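Local coordinates for alanine dehydrogenase/pyridine nucleotide transhydrogenase (Mycobacterium smegmatis str. MC2 155, PDB 3P2Y), which probably serves as the alpha-1 subunit of a proton-pumping transhydrogenase that passes hydride between NADH and NADP, and belongs to the alanine dehydrogenase family, at residues E46-A50 with R51-V55. Residues are numbered along the deposited sequence; the frame is centred on the assembly and turned at random.
Sequences EKLSA and RGLEV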
ATOM      1  N   GLU A  46       4.787  -7.726 -29.730  1.00 14.62           N
ATOM      2  CA  GLU A  46       4.511  -8.981 -30.439  1.00 17.26           C
ATOM      3  C   GLU A  46       3.456  -8.772 -31.543  1.00 17.71           C
ATOM      4  O   GLU A  46       3.621  -9.237 -32.689  1.00 18.13           O
ATOM      5  CB  GLU A  46       4.082 -10.074 -29.441  1.00 17.53           C
ATOM      6  CG  GLU A  46       3.941 -11.488 -30.037  1.00 24.92           C
ATOM      7  CD  GLU A  46       3.867 -12.602 -28.975  1.00 34.05           C
ATOM      8  OE1 GLU A  46       4.032 -12.320 -27.760  1.00 36.19           O
ATOM      9  OE2 GLU A  46       3.645 -13.779 -29.363  1.00 37.53           O
ATOM     10  N   LYS A  47       2.395  -8.047 -31.208  1.00 17.79           N
ATOM     11  CA  LYS A  47       1.347  -7.724 -32.189  1.00 18.80           C
ATOM     12  C   LYS A  47       1.856  -6.897 -33.368  1.00 18.69           C
ATOM     13  O   LYS A  47       1.478  -7.162 -34.521  1.00 18.96           O
ATOM     14  CB  LYS A  47       0.190  -6.982 -31.516  1.00 19.61           C
ATOM     15  CG  LYS A  47      -0.439  -7.740 -30.336  1.00 24.08           C
ATOM     16  CD  LYS A  47      -1.335  -8.876 -30.760  1.00 31.59           C
ATOM     17  CE  LYS A  47      -2.171  -9.367 -29.571  1.00 35.00           C
ATOM     18  NZ  LYS A  47      -2.760  -8.209 -28.795  1.00 38.20           N
ATOM     19  N   LEU A  48       2.695  -5.897 -33.095  1.00 17.26           N
ATOM     20  CA  LEU A  48       3.268  -5.081 -34.182  1.00 17.27           C
ATOM     21  C   LEU A  48       4.184  -5.918 -35.078  1.00 17.92           C
ATOM     22  O   LEU A  48       4.115  -5.810 -36.312  1.00 18.61           O
ATOM     23  CB  LEU A  48       4.033  -3.867 -33.644  1.00 16.59           C
ATOM     24  CG  LEU A  48       3.196  -2.918 -32.765  1.00 17.97           C
ATOM     25  CD1 LEU A  48       4.120  -1.927 -32.155  1.00 17.75           C
ATOM     26  CD2 LEU A  48       2.076  -2.213 -33.580  1.00 19.33           C
ATOM     27  N   SER A  49       5.024  -6.750 -34.463  1.00 17.80           N
ATOM     28  CA  SER A  49       5.892  -7.653 -35.219  1.00 19.63           C
ATOM     29  C   SER A  49       5.086  -8.577 -36.120  1.00 20.58           C
ATOM     30  O   SER A  49       5.451  -8.790 -37.284  1.00 20.65           O
ATOM     31  CB  SER A  49       6.751  -8.503 -34.287  1.00 19.60           C
ATOM     32  OG  SER A  49       7.700  -7.685 -33.630  1.00 22.28           O
ATOM     33  N   ALA A  50       4.008  -9.130 -35.560  1.00 21.90           N
ATOM     34  CA  ALA A  50       3.122 -10.053 -36.284  1.00 23.40           C
ATOM     35  C   ALA A  50       2.489  -9.408 -37.519  1.00 24.62           C
ATOM     36  O   ALA A  50       2.155 -10.102 -38.503  1.00 25.30           O
ATOM     37  CB  ALA A  50       2.039 -10.587 -35.347  1.00 23.96           C
ATOM     38  N   ARG A  51       2.302  -8.091 -37.467  1.00 24.31           N
ATOM     39  CA  ARG A  51       1.806  -7.339 -38.621  1.00 25.53           C
ATOM     40  C   ARG A  51       2.885  -6.978 -39.640  1.00 25.68           C
ATOM     41  O   ARG A  51       2.574  -6.421 -40.696  1.00 27.39           O
ATOM     42  CB  ARG A  51       1.097  -6.070 -38.164  1.00 25.36           C
ATOM     43  CG  ARG A  51      -0.210  -6.337 -37.451  1.00 27.58           C
ATOM     44  CD  ARG A  51      -0.592  -5.150 -36.607  1.00 27.95           C
ATOM     45  NE  ARG A  51      -0.616  -3.915 -37.397  1.00 29.73           N
ATOM     46  CZ  ARG A  51      -0.888  -2.715 -36.889  1.00 31.45           C
ATOM     47  NH1 ARG A  51      -1.142  -2.594 -35.593  1.00 29.39           N
ATOM     48  NH2 ARG A  51      -0.921  -1.637 -37.676  1.00 32.99           N
ATOM     49  N   GLY A  52       4.141  -7.282 -39.344  1.00 24.80           N
ATOM     50  CA  GLY A  52       5.238  -7.005 -40.286  1.00 25.04           C
ATOM     51  C   GLY A  52       6.063  -5.755 -40.016  1.00 23.89           C
ATOM     52  O   GLY A  52       7.045  -5.493 -40.719  1.00 24.81           O
ATOM     53  N   LEU A  53       5.682  -4.979 -38.999  1.00 21.99           N
ATOM     54  CA  LEU A  53       6.468  -3.794 -38.609  1.00 19.95           C
ATOM     55  C   LEU A  53       7.751  -4.214 -37.928  1.00 18.88           C
ATOM     56  O   LEU A  53       7.773  -5.232 -37.219  1.00 18.98           O
ATOM     57  CB  LEU A  53       5.662  -2.902 -37.672  1.00 19.35           C
ATOM     58  CG  LEU A  53       4.361  -2.359 -38.252  1.00 19.69           C
ATOM     59  CD1 LEU A  53       3.355  -2.009 -37.160  1.00 21.19           C
ATOM     60  CD2 LEU A  53       4.686  -1.137 -39.132  1.00 19.73           C
ATOM     61  N   GLU A  54       8.816  -3.435 -38.115  1.00 18.42           N
ATOM     62  CA  GLU A  54      10.069  -3.683 -37.380  1.00 17.05           C
ATOM     63  C   GLU A  54      10.044  -2.832 -36.112  1.00 16.24           C
ATOM     64  O   GLU A  54       9.575  -1.689 -36.134  1.00 15.44           O
ATOM     65  CB  GLU A  54      11.285  -3.323 -38.230  1.00 18.32           C
ATOM     66  N   VAL A  55      10.488  -3.408 -34.997  1.00 14.71           N
ATOM     67  CA  VAL A  55      10.485  -2.666 -33.731  1.00 13.80           C
ATOM     68  C   VAL A  55      11.912  -2.767 -33.208  1.00 12.88           C
ATOM     69  O   VAL A  55      12.485  -3.876 -33.174  1.00 13.13           O
ATOM     70  CB  VAL A  55       9.499  -3.260 -32.708  1.00 13.28           C
ATOM     71  CG1 VAL A  55       9.465  -2.402 -31.427  1.00 12.92           C
ATOM     72  CG2 VAL A  55       8.071  -3.320 -33.313  1.00 16.76           C
TER
HETATM   73  O   HOH W   1       9.589  -6.370 -35.188  1.00 26.97           O
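Leu48 leaves the last turn of helix 42-50 and Arg51 the residue just after it; their side chains lie side by side, pointing the same way, and the arginine is the one to follow. Its CB starts 3.6 Å from Leu48 O, and CG and CD then pass along Lys47 O, with CG 3.5 Å from that oxygen. CG stands anti to the carbonyl carbon (chi1 -69°), and the bend at chi3 (54°) brings the guanidinium up alongside Leu48, where NH1 comes 3.8 Å from CD2, approaching obliquely. Leu53 CD1 sits over one face of the same group, offset toward its rim. The same NH1 makes a salt bridge to Asp352, and the Arg51 side chain also touches Leu355 of strand 355-356; both are residues of a calcium site.

The backbone itself closes in a Schellman motif. Gly52, at positive phi (100°), turns the chain out of the helix; its N bonds to Ser49 O at 2.9 Å, with the donor well above the carbonyl plane, and Leu53 N reaches back to Leu48 O. Arg51 N keeps the helical bond to Lys47 O. The apolar side of the turn is made by Leu48, whose CD2 meets Leu53 CD1 at 3.8 Å and whose CB meets Val55 CG2 at 4.1 Å. Elsewhere on the turn a water donates to Ser49 OG (2.8 Å) and to Leu53 O, and weakly accepts from Val55 N; Ser49 OG also bonds to Ala75 O.

This is the helix-to-strand turn of the beta-alpha-beta unit 24-27, 42-50, 54-57. The positive guanidinium, like the calcium, would favour a charged Asp352, and the bond to NH1 probably limits the group's rotation.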